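Local coordinates for protein argonaute (Marinitoga piezophila, PDB 5I4A) that uses short 5'-hydroxyl RNA guides to bind complementary DNA or RNA targets and cuts them, and may help defend against invading mobile genetic elements, at residues A[446-451]-A[514-519]; A[462-467]-A[623-628]; A[520-525]-A[542-547]; A[600-605]-A[618-623]. All coordinates share one frame; numbering follows the deposited sequence.

Interaction 1. Residues A[446-451]-A[514-519]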
# COMPACT_ATOMS: atom_id res chain seq x y z
N ILE A 446 -16.16 1.73 7.39
CA ILE A 446 -15.86 0.35 7.02
C ILE A 446 -14.81 0.37 5.92
O ILE A 446 -14.92 1.15 4.96
CB ILE A 446 -17.13 -0.39 6.55
CG1 ILE A 446 -18.12 -0.53 7.71
CG2 ILE A 446 -16.78 -1.75 5.98
CD1 ILE A 446 -19.47 -1.05 7.29
N GLY A 447 -13.79 -0.47 6.06
CA GLY A 447 -12.76 -0.64 5.04
C GLY A 447 -12.88 -2.02 4.42
O GLY A 447 -13.18 -3.00 5.11
N ILE A 448 -12.63 -2.10 3.11
CA ILE A 448 -12.80 -3.33 2.34
C ILE A 448 -11.52 -3.63 1.59
O ILE A 448 -11.09 -2.83 0.74
CB ILE A 448 -13.98 -3.24 1.36
CG1 ILE A 448 -15.26 -2.82 2.08
CG2 ILE A 448 -14.18 -4.57 0.64
CD1 ILE A 448 -15.71 -3.78 3.14
N ASP A 449 -10.91 -4.78 1.87
CA ASP A 449 -9.77 -5.29 1.11
C ASP A 449 -10.20 -6.60 0.46
O ASP A 449 -10.42 -7.60 1.15
CB ASP A 449 -8.55 -5.50 2.01
CG ASP A 449 -7.28 -5.83 1.23
OD1 ASP A 449 -7.37 -6.46 0.15
OD2 ASP A 449 -6.18 -5.47 1.70
N LEU A 450 -10.33 -6.58 -0.87
CA LEU A 450 -10.81 -7.74 -1.62
C LEU A 450 -10.01 -7.86 -2.90
O LEU A 450 -10.03 -6.95 -3.74
CB LEU A 450 -12.31 -7.61 -1.91
CG LEU A 450 -12.98 -8.70 -2.74
CD1 LEU A 450 -14.36 -9.01 -2.21
CD2 LEU A 450 -13.06 -8.26 -4.18
N SER A 451 -9.32 -8.99 -3.07
CA SER A 451 -8.48 -9.23 -4.23
C SER A 451 -8.83 -10.57 -4.87
O SER A 451 -9.38 -11.47 -4.22
CB SER A 451 -6.99 -9.20 -3.86
OG SER A 451 -6.69 -10.19 -2.89
N VAL A 514 -23.08 5.29 6.53
CA VAL A 514 -22.14 4.18 6.42
C VAL A 514 -21.12 4.51 5.34
O VAL A 514 -21.49 4.67 4.17
CB VAL A 514 -22.84 2.85 6.12
CG1 VAL A 514 -21.83 1.73 5.99
CG2 VAL A 514 -23.84 2.52 7.22
N PHE A 515 -19.85 4.60 5.72
CA PHE A 515 -18.77 4.89 4.79
C PHE A 515 -18.12 3.57 4.39
O PHE A 515 -17.58 2.85 5.25
CB PHE A 515 -17.73 5.82 5.43
CG PHE A 515 -18.24 7.21 5.69
CD1 PHE A 515 -19.22 7.44 6.64
CD2 PHE A 515 -17.70 8.29 5.01
CE1 PHE A 515 -19.68 8.72 6.88
CE2 PHE A 515 -18.16 9.57 5.25
CZ PHE A 515 -19.15 9.79 6.19
N ILE A 516 -18.16 3.25 3.11
CA ILE A 516 -17.55 2.04 2.57
C ILE A 516 -16.33 2.47 1.77
O ILE A 516 -16.45 3.00 0.66
CB ILE A 516 -18.52 1.21 1.72
CG1 ILE A 516 -19.70 0.73 2.55
CG2 ILE A 516 -17.80 0.03 1.09
CD1 ILE A 516 -20.89 1.67 2.54
N LEU A 517 -15.15 2.26 2.34
CA LEU A 517 -13.89 2.62 1.70
C LEU A 517 -13.27 1.36 1.12
O LEU A 517 -13.09 0.36 1.82
CB LEU A 517 -12.94 3.28 2.70
CG LEU A 517 -13.60 4.15 3.78
CD1 LEU A 517 -12.55 4.68 4.74
CD2 LEU A 517 -14.40 5.29 3.18
N ARG A 518 -12.96 1.40 -0.18
CA ARG A 518 -12.49 0.24 -0.91
C ARG A 518 -11.04 0.43 -1.31
O ARG A 518 -10.65 1.49 -1.82
CB ARG A 518 -13.36 0.01 -2.16
CG ARG A 518 -12.86 -1.06 -3.10
CD ARG A 518 -12.92 -2.45 -2.48
NE ARG A 518 -12.62 -3.48 -3.46
CZ ARG A 518 -13.54 -4.19 -4.11
NH1 ARG A 518 -14.83 -3.98 -3.87
NH2 ARG A 518 -13.17 -5.10 -5.00
N ASP A 519 -10.23 -0.60 -1.08
CA ASP A 519 -8.84 -0.63 -1.54
C ASP A 519 -8.85 -0.85 -3.04
O ASP A 519 -8.97 -1.98 -3.52
CB ASP A 519 -8.06 -1.71 -0.81
CG ASP A 519 -6.61 -1.82 -1.28
OD1 ASP A 519 -6.12 -0.88 -1.94
OD2 ASP A 519 -5.97 -2.84 -0.97
O HOH W 1 -9.84 -4.13 -2.55
O HOH W 2 -7.55 -4.84 -3.68
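Leu450 covers part of one face of the Arg518 guanidinium: its CB stands 4.0 Å above the plane, displaced toward the rim, and its CD2 comes within 3.3 Å of NH2. NE gives its N-H to water 1, which takes the Leu450 N-H as well and so ties the arginine to the neighbouring backbone. NH2 makes a salt bridge with Glu524. The arginine chain leaves the backbone with CG opposite N and then bends at chi2 (66°), which carries CD over Ile448, 4.0 Å from its CG2, and leads the head on toward Leu450. Without the guanidinium, as with a leucine in its place, Glu524 would probably lose its salt-bridge mate and the side of Leu450 now lying against it would be uncovered. The other flat pair is Asp449 and Asp519, whose side chains run side by side in the same direction with carboxylate planes 87° apart and OD2 atoms 3.8 Å from one another. The two strands themselves pair in parallel. Four backbone hydrogen bonds join them: Ile446 N to Phe515 O at 2.8 Å, Leu517 N to Ile446 O, Ile448 N to Leu517 O, and Asp519 N to Ile448 O at 3.0 Å. On the face that bears Arg518, Ile448 CG1 lies beside Ile516 CG2 at 3.9 Å. These are central strands of the RNase H fold of the PIWI domain, and they bring Asp449 and Asp519 side by side, inferred catalytic aspartates and probable manganese ligands.

Interaction 2. Residues A[462-467]-A[623-628]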
# COMPACT_ATOMS: atom_id res chain seq x y z
N CYS A 462 -11.28 -9.22 3.25
CA CYS A 462 -11.16 -8.79 4.64
C CYS A 462 -11.84 -7.44 4.79
O CYS A 462 -11.65 -6.55 3.95
CB CYS A 462 -9.69 -8.70 5.08
SG CYS A 462 -9.47 -8.03 6.75
N ILE A 463 -12.64 -7.29 5.85
CA ILE A 463 -13.34 -6.04 6.14
C ILE A 463 -13.04 -5.61 7.57
O ILE A 463 -12.76 -6.44 8.44
CB ILE A 463 -14.87 -6.16 5.90
CG1 ILE A 463 -15.57 -6.80 7.10
CG2 ILE A 463 -15.16 -6.96 4.64
CD1 ILE A 463 -16.42 -5.84 7.91
N ALA A 464 -13.11 -4.31 7.81
CA ALA A 464 -12.85 -3.74 9.12
C ALA A 464 -13.74 -2.52 9.33
O ALA A 464 -13.82 -1.66 8.45
CB ALA A 464 -11.37 -3.34 9.27
N ALA A 465 -14.40 -2.46 10.49
CA ALA A 465 -15.29 -1.36 10.83
C ALA A 465 -14.81 -0.68 12.11
O ALA A 465 -14.39 -1.36 13.06
CB ALA A 465 -16.73 -1.85 11.00
N VAL A 466 -14.87 0.65 12.13
CA VAL A 466 -14.47 1.44 13.29
C VAL A 466 -15.47 2.56 13.51
O VAL A 466 -16.26 2.90 12.62
CB VAL A 466 -13.05 2.04 13.15
CG1 VAL A 466 -12.03 0.98 12.74
CG2 VAL A 466 -13.05 3.20 12.16
N ASP A 467 -15.43 3.16 14.70
CA ASP A 467 -16.28 4.29 15.03
C ASP A 467 -15.48 5.59 14.93
O ASP A 467 -14.32 5.60 14.52
CB ASP A 467 -16.93 4.09 16.40
CG ASP A 467 -15.94 4.11 17.56
OD1 ASP A 467 -14.80 4.60 17.42
OD2 ASP A 467 -16.31 3.62 18.65
N LEU A 623 -9.28 1.01 6.42
CA LEU A 623 -8.55 0.41 5.31
C LEU A 623 -7.17 -0.06 5.75
O LEU A 623 -6.70 -1.11 5.29
CB LEU A 623 -8.41 1.42 4.17
CG LEU A 623 -9.53 1.46 3.13
CD1 LEU A 623 -9.06 2.26 1.94
CD2 LEU A 623 -9.93 0.06 2.71
N HIS A 624 -6.51 0.71 6.61
CA HIS A 624 -5.23 0.27 7.16
C HIS A 624 -5.36 -1.08 7.85
O HIS A 624 -4.52 -1.97 7.67
CB HIS A 624 -4.70 1.31 8.14
CG HIS A 624 -3.43 0.91 8.83
ND1 HIS A 624 -2.18 1.13 8.29
CD2 HIS A 624 -3.23 0.28 10.01
CE1 HIS A 624 -1.26 0.66 9.11
NE2 HIS A 624 -1.87 0.14 10.16
N ILE A 625 -6.42 -1.26 8.64
CA ILE A 625 -6.65 -2.53 9.31
C ILE A 625 -6.92 -3.63 8.29
O ILE A 625 -6.34 -4.72 8.36
CB ILE A 625 -7.82 -2.40 10.31
CG1 ILE A 625 -7.51 -1.33 11.36
CG2 ILE A 625 -8.10 -3.74 10.96
CD1 ILE A 625 -8.75 -0.75 12.01
N ALA A 626 -7.80 -3.36 7.32
CA ALA A 626 -8.18 -4.38 6.35
C ALA A 626 -6.97 -4.86 5.55
O ALA A 626 -6.81 -6.07 5.33
CB ALA A 626 -9.26 -3.84 5.42
N ASN A 627 -6.12 -3.93 5.11
CA ASN A 627 -4.90 -4.34 4.41
C ASN A 627 -4.01 -5.18 5.32
O ASN A 627 -3.48 -6.21 4.89
CB ASN A 627 -4.14 -3.11 3.91
CG ASN A 627 -4.81 -2.44 2.72
OD1 ASN A 627 -5.76 -2.98 2.14
ND2 ASN A 627 -4.32 -1.27 2.34
N LYS A 628 -3.83 -4.75 6.57
CA LYS A 628 -2.91 -5.43 7.47
C LYS A 628 -3.41 -6.83 7.83
O LYS A 628 -2.63 -7.79 7.83
CB LYS A 628 -2.68 -4.60 8.74
CG LYS A 628 -1.54 -3.61 8.64
CD LYS A 628 -0.22 -4.33 8.42
CE LYS A 628 0.95 -3.37 8.39
NZ LYS A 628 1.38 -2.95 9.75
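Ile625 of helix 621-631 meets two residues of strand 458-466, Ala464 and Val466. Its CB lies 3.8 Å from Ala464 CB, and its CG2, directed opposite the backbone N, meets the same methyl at 3.7 Å. The other branch sits beside the backbone N (chi1 -59°) and passes through CG1 to CD1, which touches Val466 CG1 at 3.8 Å; here the two side chains cross obliquely. One residue can thus cover two strand positions that face the same way. The next residue, Ala626, sets its CB 3.9 Å from Cys462 O, while Cys462 SG lies 3.9 Å from Ala626 CA. The small Ala464 and Ala626 allow a close approach: the short axes come within 7.0 Å at 150° between their directions. Cys462 goes on to Val629 and Ala630, and Val466 to Tyr621 and Pro622, so the strand face meets the helix on both sides of this segment. Ile463 and Ala465 face helix 485-507 instead. Helices on both faces of a central sheet belong to the RNase H fold of the PIWI domain, and this helix carries Asn627, an inferred active-site residue, next to Asp449.

Interaction 3. Residues A[520-525]-A[542-547]. With nucleotides of chain B.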
# COMPACT_ATOMS: atom_id res chain seq x y z
N GLY A 520 -8.72 0.23 -3.79
CA GLY A 520 -8.85 0.18 -5.23
C GLY A 520 -10.25 0.53 -5.68
O GLY A 520 -11.01 1.21 -4.99
N ARG A 521 -10.59 0.04 -6.87
CA ARG A 521 -11.86 0.35 -7.49
C ARG A 521 -12.83 -0.82 -7.36
O ARG A 521 -12.42 -1.99 -7.37
CB ARG A 521 -11.67 0.71 -8.97
CG ARG A 521 -10.85 -0.29 -9.77
CD ARG A 521 -10.42 0.33 -11.10
NE ARG A 521 -10.00 -0.67 -12.08
CZ ARG A 521 -8.74 -1.04 -12.30
NH1 ARG A 521 -7.76 -0.49 -11.61
NH2 ARG A 521 -8.47 -1.96 -13.22
N PHE A 522 -14.12 -0.50 -7.21
CA PHE A 522 -15.17 -1.50 -7.19
C PHE A 522 -15.26 -2.15 -8.57
O PHE A 522 -15.67 -1.51 -9.54
CB PHE A 522 -16.51 -0.88 -6.82
CG PHE A 522 -16.61 -0.44 -5.37
CD1 PHE A 522 -16.16 0.80 -4.97
CD2 PHE A 522 -17.20 -1.27 -4.43
CE1 PHE A 522 -16.27 1.21 -3.66
CE2 PHE A 522 -17.31 -0.87 -3.10
CZ PHE A 522 -16.84 0.38 -2.72
N ILE A 523 -14.88 -3.42 -8.66
CA ILE A 523 -15.02 -4.20 -9.88
C ILE A 523 -16.13 -5.23 -9.78
O ILE A 523 -16.46 -5.90 -10.77
CB ILE A 523 -13.67 -4.85 -10.27
CG1 ILE A 523 -12.62 -3.75 -10.43
CG2 ILE A 523 -13.72 -5.59 -11.59
CD1 ILE A 523 -13.04 -2.67 -11.42
N GLU A 524 -16.77 -5.34 -8.62
CA GLU A 524 -17.89 -6.25 -8.44
C GLU A 524 -19.15 -5.63 -9.05
O GLU A 524 -19.15 -4.50 -9.54
CB GLU A 524 -18.09 -6.57 -6.96
CG GLU A 524 -16.96 -7.38 -6.33
CD GLU A 524 -15.63 -6.64 -6.31
OE1 GLU A 524 -15.64 -5.40 -6.22
OE2 GLU A 524 -14.58 -7.30 -6.42
N ASP A 525 -20.25 -6.39 -9.01
CA ASP A 525 -21.54 -5.89 -9.48
C ASP A 525 -21.99 -4.77 -8.56
O ASP A 525 -22.49 -5.01 -7.47
CB ASP A 525 -22.56 -7.03 -9.52
CG ASP A 525 -23.70 -6.76 -10.49
OD1 ASP A 525 -24.05 -5.58 -10.68
OD2 ASP A 525 -24.23 -7.74 -11.05
N LEU A 542 -20.00 5.31 -1.27
CA LEU A 542 -19.06 4.34 -1.82
C LEU A 542 -17.81 5.07 -2.27
O LEU A 542 -17.89 5.98 -3.10
CB LEU A 542 -19.69 3.56 -2.98
CG LEU A 542 -20.90 2.74 -2.55
CD1 LEU A 542 -21.34 1.79 -3.66
CD2 LEU A 542 -20.58 1.99 -1.27
N VAL A 543 -16.67 4.68 -1.71
CA VAL A 543 -15.42 5.41 -1.87
C VAL A 543 -14.35 4.46 -2.40
O VAL A 543 -14.15 3.37 -1.84
CB VAL A 543 -14.97 6.05 -0.55
CG1 VAL A 543 -13.68 6.81 -0.75
CG2 VAL A 543 -16.06 6.95 0.01
N GLU A 544 -13.67 4.87 -3.46
CA GLU A 544 -12.53 4.14 -4.00
C GLU A 544 -11.25 4.85 -3.58
O GLU A 544 -11.09 6.05 -3.84
CB GLU A 544 -12.61 4.03 -5.52
CG GLU A 544 -13.77 3.20 -6.02
CD GLU A 544 -13.82 3.11 -7.53
OE1 GLU A 544 -13.18 3.95 -8.19
OE2 GLU A 544 -14.49 2.20 -8.05
N VAL A 545 -10.35 4.11 -2.94
CA VAL A 545 -9.09 4.65 -2.44
C VAL A 545 -7.95 3.99 -3.19
O VAL A 545 -7.87 2.76 -3.26
CB VAL A 545 -8.95 4.42 -0.92
CG1 VAL A 545 -7.64 4.99 -0.42
CG2 VAL A 545 -10.12 5.05 -0.18
N ASN A 546 -7.07 4.81 -3.76
CA ASN A 546 -5.91 4.33 -4.51
C ASN A 546 -4.66 4.83 -3.80
O ASN A 546 -4.26 5.99 -3.97
CB ASN A 546 -5.96 4.80 -5.96
CG ASN A 546 -4.81 4.25 -6.80
OD1 ASN A 546 -4.02 3.43 -6.33
ND2 ASN A 546 -4.72 4.70 -8.04
N LYS A 547 -4.03 3.96 -3.01
CA LYS A 547 -2.79 4.30 -2.33
C LYS A 547 -1.62 4.43 -3.29
O LYS A 547 -0.55 4.89 -2.88
CB LYS A 547 -2.47 3.26 -1.26
CG LYS A 547 -1.97 1.94 -1.83
CD LYS A 547 -2.74 0.77 -1.24
CE LYS A 547 -2.05 -0.55 -1.56
NZ LYS A 547 -2.74 -1.69 -0.89
P C B 12 -9.17 -3.19 -16.12
OP1 C B 12 -9.70 -2.02 -15.37
OP2 C B 12 -9.58 -4.54 -15.69
O5' C B 12 -9.56 -3.07 -17.67
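Glu544 lies wedged among Gly520, Arg521 and Phe522, and the contact is tightest there. Its CG, opposite the backbone carbonyl carbon (chi1 -66°), leads an extended chain past Gly520 O, which is 3.3 Å from Glu544 CB, and along the rim of the Phe522 ring, where Glu544 CG meets CD1 edge-on at 3.5 Å. Ring and carboxylate are nearly coplanar, 17° apart. Phe522 N then donates to Glu544 OE2 at 2.9 Å, coming from above the carboxylate plane, and Arg521 CB presses on OE2 at 3.3 Å. Phe522 N is likely to lose its acceptor, and the ring edge its neighbour, if an alanine replaced Glu544. The far part of the ring approaches the strand backbone obliquely, Phe522 CE1 being 3.5 Å from Val543 O; Leu587, Ile516 and Ile529 pack against the ring as well. In the RNase H fold of the PIWI domain this loop follows strand 513-519, just past Asp519, and here it is fastened to the next strand of the sheet, 539-546. Gly520 N bonds to Val545 O at 2.7 Å, with backbone angles at which a CB would jam against the preceding carbonyl. The other side is looser and lies toward the RNA: the exposed Arg521 chain runs straight from CG to NE, away from the strand, into the phosphates. Its NH2 is modelled 2.5 Å from OP1 of C12 of chain B, a length too short to trust in detail, and NH1 forms a salt bridge with a further RNA phosphate.

Interaction 4. Residues A[600-605]-A[618-623]. With nucleotides of chain B.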
# COMPACT_ATOMS: atom_id res chain seq x y z
N GLU A 600 -12.99 15.13 3.96
CA GLU A 600 -12.33 15.53 5.19
C GLU A 600 -12.41 14.43 6.24
O GLU A 600 -11.45 14.20 6.99
CB GLU A 600 -12.93 16.83 5.72
CG GLU A 600 -12.26 17.35 7.00
CD GLU A 600 -13.10 18.39 7.71
OE1 GLU A 600 -12.52 19.39 8.17
OE2 GLU A 600 -14.33 18.19 7.80
N GLN A 601 -13.55 13.73 6.31
CA GLN A 601 -13.67 12.64 7.28
C GLN A 601 -12.76 11.48 6.92
O GLN A 601 -12.19 10.83 7.81
CB GLN A 601 -15.12 12.18 7.38
CG GLN A 601 -16.02 13.10 8.19
CD GLN A 601 -17.44 12.61 8.24
OE1 GLN A 601 -17.70 11.42 8.45
NE2 GLN A 601 -18.39 13.51 8.03
N ILE A 602 -12.60 11.20 5.63
CA ILE A 602 -11.71 10.12 5.21
C ILE A 602 -10.27 10.45 5.57
O ILE A 602 -9.51 9.58 6.02
CB ILE A 602 -11.87 9.86 3.70
CG1 ILE A 602 -13.25 9.25 3.42
CG2 ILE A 602 -10.76 8.96 3.18
CD1 ILE A 602 -13.60 9.18 1.96
N TYR A 603 -9.88 11.72 5.41
CA TYR A 603 -8.53 12.12 5.81
C TYR A 603 -8.35 12.04 7.32
O TYR A 603 -7.32 11.57 7.80
CB TYR A 603 -8.24 13.54 5.31
CG TYR A 603 -6.84 14.01 5.65
CD1 TYR A 603 -5.75 13.59 4.91
CD2 TYR A 603 -6.62 14.87 6.72
CE1 TYR A 603 -4.47 14.01 5.22
CE2 TYR A 603 -5.34 15.29 7.04
CZ TYR A 603 -4.28 14.86 6.28
OH TYR A 603 -3.00 15.28 6.59
N LEU A 604 -9.34 12.51 8.08
CA LEU A 604 -9.26 12.41 9.53
C LEU A 604 -9.16 10.97 9.99
O LEU A 604 -8.55 10.68 11.02
CB LEU A 604 -10.47 13.09 10.18
CG LEU A 604 -10.61 14.61 10.04
CD1 LEU A 604 -12.02 15.05 10.38
CD2 LEU A 604 -9.60 15.34 10.91
N LEU A 605 -9.75 10.04 9.22
CA LEU A 605 -9.64 8.62 9.57
C LEU A 605 -8.20 8.13 9.57
O LEU A 605 -7.88 7.14 10.24
CB LEU A 605 -10.47 7.78 8.61
CG LEU A 605 -11.98 7.77 8.86
CD1 LEU A 605 -12.69 6.92 7.82
CD2 LEU A 605 -12.27 7.25 10.27
N LYS A 618 -1.03 6.32 6.82
CA LYS A 618 -1.20 6.92 5.51
C LYS A 618 -2.59 6.71 4.93
O LYS A 618 -3.10 7.58 4.22
CB LYS A 618 -0.16 6.37 4.53
CG LYS A 618 1.26 6.81 4.84
CD LYS A 618 2.29 5.80 4.39
CE LYS A 618 3.68 6.23 4.81
NZ LYS A 618 4.63 5.09 4.89
N LEU A 619 -3.22 5.59 5.24
CA LEU A 619 -4.55 5.24 4.78
C LEU A 619 -5.56 5.42 5.90
O LEU A 619 -5.19 5.41 7.08
CB LEU A 619 -4.58 3.79 4.28
CG LEU A 619 -3.65 3.51 3.10
CD1 LEU A 619 -3.56 2.02 2.80
CD2 LEU A 619 -4.12 4.28 1.87
N PRO A 620 -6.84 5.58 5.58
CA PRO A 620 -7.86 5.62 6.63
C PRO A 620 -7.80 4.36 7.47
O PRO A 620 -7.58 3.26 6.94
CB PRO A 620 -9.18 5.73 5.86
CG PRO A 620 -8.86 5.30 4.46
CD PRO A 620 -7.44 5.72 4.24
N TYR A 621 -7.97 4.52 8.78
CA TYR A 621 -7.75 3.43 9.72
C TYR A 621 -8.50 2.15 9.36
O TYR A 621 -7.88 1.08 9.40
CB TYR A 621 -8.09 3.91 11.13
CG TYR A 621 -7.60 3.02 12.25
CD1 TYR A 621 -6.32 2.46 12.22
CD2 TYR A 621 -8.40 2.75 13.35
CE1 TYR A 621 -5.88 1.65 13.25
CE2 TYR A 621 -7.96 1.95 14.38
CZ TYR A 621 -6.70 1.40 14.33
OH TYR A 621 -6.27 0.60 15.36
N PRO A 622 -9.79 2.18 9.00
CA PRO A 622 -10.44 0.92 8.58
C PRO A 622 -9.75 0.24 7.41
O PRO A 622 -9.63 -0.99 7.40
CB PRO A 622 -11.87 1.35 8.23
CG PRO A 622 -11.80 2.83 8.04
CD PRO A 622 -10.75 3.30 8.99
N LEU A 623 -9.28 1.01 6.42
CA LEU A 623 -8.55 0.41 5.31
C LEU A 623 -7.17 -0.06 5.75
O LEU A 623 -6.70 -1.11 5.29
CB LEU A 623 -8.41 1.42 4.17
CG LEU A 623 -9.53 1.46 3.13
CD1 LEU A 623 -9.06 2.26 1.94
CD2 LEU A 623 -9.93 0.06 2.71
P C B 5 5.97 2.10 6.23
OP1 C B 5 5.18 2.82 5.21
OP2 C B 5 5.39 0.91 6.89
O5' C B 5 7.36 1.68 5.58
C5' C B 5 8.23 2.65 5.00
C4' C B 5 9.63 2.11 4.86
O4' C B 5 10.10 1.60 6.13
C3' C B 5 9.79 0.94 3.90
O3' C B 5 9.99 1.39 2.57
C2' C B 5 10.99 0.17 4.45
O2' C B 5 12.21 0.68 3.92
C1' C B 5 10.94 0.49 5.95
N1 C B 5 10.46 -0.62 6.80
C2 C B 5 11.33 -1.66 7.13
O2 C B 5 12.49 -1.65 6.68
N3 C B 5 10.90 -2.67 7.92
C4 C B 5 9.65 -2.66 8.39
N4 C B 5 9.27 -3.68 9.17
C5 C B 5 8.74 -1.61 8.08
C6 C B 5 9.18 -0.62 7.30
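Ile602 is the first residue of 600-605 to touch the other segment: its carbonyl O lies 3.9 Å from Pro620 CB, and its CG2 is 4.3 Å from Pro620 CG, so the proline ring rests against both backbone and branch. About a turn on from Ile602, Leu605 does most of the packing. Its CB sits 3.7 Å from Pro620 CB, and the two side chains stand at about a right angle. With CG beside the backbone N (chi1 -78°), the leucine continues past Pro620 to place CD1 4.2 Å from Pro622 CG, again roughly at right angles. It therefore packs against both of the prolines that flank Tyr621 in sequence. Leu605 O accepts a hydrogen bond from Tyr621 N at 3.0 Å; the donor stands well above the carbonyl plane, 65° out of it, while Tyr621 CB packs on the same oxygen at 3.4 Å. Pro620 occupies the N-cap of helix 621-631, so this bond satisfies a backbone N-H of the helix's first turn with a carbonyl from helix 595-605. Leu517 of the central sheet packs against Leu605, Pro620 and Pro622. Such seating of a late pair of helices on one face of the sheet is part of the RNase H fold of the PIWI domain, with Leu619 next to the inferred active-site residue Asn627.

All four contacts gather round the central sheet of the PIWI domain. Interactions 1 and 2 share it through neighbouring strands, Gly447 N lying 2.7 Å from Ala464 O, and their centres are 8 Å apart. Together they bring Asp449 and Asp519 from interaction 1 alongside Asn627 from interaction 2. Interaction 3 extends the sheet beyond strand 513-519, Arg518 N lying 2.8 Å from Val543 O in a probable hydrogen bond between neighbouring strands. Interaction 4 meets interaction 2 in helix 621-631, with Leu623 in common, and Leu623 CD1 packs on Val545 CB of interaction 3 at 3.6 Å. The bound RNA is met at Arg521 in interaction 3 and lies by Lys618 in interaction 4.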